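Local coordinates for EscN (PDB 2OBL), which is a type III secretion system protein whose core domain has the P-loop fold of the ATP synthase alpha/beta family, at residues G191-P194 with S195-S198. The protein carries 1 engineered substitution. Numbering follows the deposited sequence.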
loop_
_atom_site.group_PDB
_atom_site.type_symbol
_atom_site.label_atom_id
_atom_site.label_comp_id
_atom_site.label_asym_id
_atom_site.label_seq_id
_atom_site.Cartn_x
_atom_site.Cartn_y
_atom_site.Cartn_z
ATOM N N GLY A 191 -15.532 -15.241 12.817
ATOM C CA GLY A 191 -16.746 -14.733 12.187
ATOM C C GLY A 191 -16.765 -14.821 10.665
ATOM O O GLY A 191 -17.803 -14.543 10.037
ATOM N N PHE A 192 -15.642 -15.241 10.079
ATOM C CA PHE A 192 -15.495 -15.324 8.622
ATOM C C PHE A 192 -15.776 -16.707 8.065
ATOM O O PHE A 192 -15.282 -17.698 8.597
ATOM C CB PHE A 192 -14.086 -14.881 8.186
ATOM C CG PHE A 192 -13.812 -13.423 8.444
ATOM C CD1 PHE A 192 -14.186 -12.460 7.512
ATOM C CD2 PHE A 192 -13.214 -13.018 9.628
ATOM C CE1 PHE A 192 -13.981 -11.116 7.746
ATOM C CE2 PHE A 192 -12.986 -11.668 9.884
ATOM C CZ PHE A 192 -13.370 -10.706 8.946
ATOM N N PRO A 193 -16.552 -16.776 6.971
ATOM C CA PRO A 193 -16.733 -18.079 6.323
ATOM C C PRO A 193 -15.566 -18.456 5.398
ATOM O O PRO A 193 -14.755 -17.594 4.997
ATOM C CB PRO A 193 -18.016 -17.889 5.519
ATOM C CG PRO A 193 -18.014 -16.399 5.159
ATOM C CD PRO A 193 -17.308 -15.698 6.303
ATOM N N PRO A 194 -15.475 -19.747 5.060
ATOM C CA PRO A 194 -14.441 -20.248 4.169
ATOM C C PRO A 194 -14.230 -19.432 2.891
ATOM O O PRO A 194 -13.074 -19.235 2.492
ATOM C CB PRO A 194 -14.919 -21.674 3.856
ATOM C CG PRO A 194 -15.646 -22.078 5.104
ATOM C CD PRO A 194 -16.360 -20.825 5.543
ATOM N N SER A 195 -15.307 -18.937 2.281
ATOM C CA SER A 195 -15.217 -18.194 1.014
ATOM C C SER A 195 -14.288 -16.972 1.062
ATOM O O SER A 195 -13.602 -16.666 0.091
ATOM C CB SER A 195 -16.594 -17.757 0.516
ATOM O OG SER A 195 -17.276 -16.941 1.460
ATOM N N VAL A 196 -14.283 -16.263 2.185
ATOM C CA VAL A 196 -13.470 -15.058 2.279
ATOM C C VAL A 196 -11.992 -15.453 2.264
ATOM O O VAL A 196 -11.188 -14.867 1.541
ATOM C CB VAL A 196 -13.796 -14.239 3.541
ATOM C CG1 VAL A 196 -12.952 -12.964 3.566
ATOM C CG2 VAL A 196 -15.278 -13.879 3.579
ATOM N N PHE A 197 -11.639 -16.471 3.045
ATOM C CA PHE A 197 -10.251 -16.916 3.080
ATOM C C PHE A 197 -9.752 -17.371 1.714
ATOM O O PHE A 197 -8.679 -16.966 1.280
ATOM C CB PHE A 197 -10.055 -17.998 4.131
ATOM C CG PHE A 197 -10.271 -17.496 5.521
ATOM C CD1 PHE A 197 -9.357 -16.641 6.106
ATOM C CD2 PHE A 197 -11.420 -17.839 6.219
ATOM C CE1 PHE A 197 -9.556 -16.153 7.396
ATOM C CE2 PHE A 197 -11.626 -17.374 7.504
ATOM C CZ PHE A 197 -10.696 -16.519 8.094
ATOM N N SER A 198 -10.546 -18.163 1.014
ATOM C CA SER A 198 -10.106 -18.642 -0.288
ATOM C C SER A 198 -10.034 -17.512 -1.325
ATOM O O SER A 198 -9.285 -17.609 -2.295
ATOM C CB SER A 198 -10.957 -19.824 -0.754
ATOM O OG SER A 198 -12.275 -19.423 -1.043
#
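Helix 194-204 starts at a Pro-Pro pair, with Pro193 at the N-cap position and Pro194 as the first helical residue (N1). The carbonyl oxygen of Pro193 accepts the first bond, an i to i+3 link from Val196 N to Pro193 O at 3.1 Å; it is bent at the hydrogen (144°), and the donor stands above the carbonyl plane. The next carbonyl, Pro194 O, is bound by Ser198 N at 3.1 Å in a much straighter bond (167°), the regular i to i+4 helical pattern. Neither proline has an N-H to give, which suits this end of a helix, where the first amides have no carbonyl of the preceding turn to bind.

Three apolar contacts join the incoming chain to the first turn. Phe197 has CG anti to its own carbonyl carbon (chi1 -66°), which swings the ring back past the helix start, so that CE2 meets Phe192 CB at 3.6 Å. The same ring passes Pro193 O obliquely, with CD2 3.6 Å from that oxygen. The Phe192 ring also reaches Val196, CD1 to CG1 being 4.2 Å, while the other valine methyl, CG2, rests 3.9 Å from Pro193 CD. Thus the two branches of Val196 divide between Phe192 and Pro193. On the flank of the turn, Ser195 OG lies 3.8 Å from Pro193 CG and hydrogen-bonds to Glu185, tying the helix start to the preceding loop.

Phe197 also makes a cation-pi contact with Arg189 of that loop. Helix 169-182 packs against Val196 through Ala173 and Ala176 and against Phe192 through Arg177, while Ile232 of helix 231-239 touches Phe192, Val196 and Phe197.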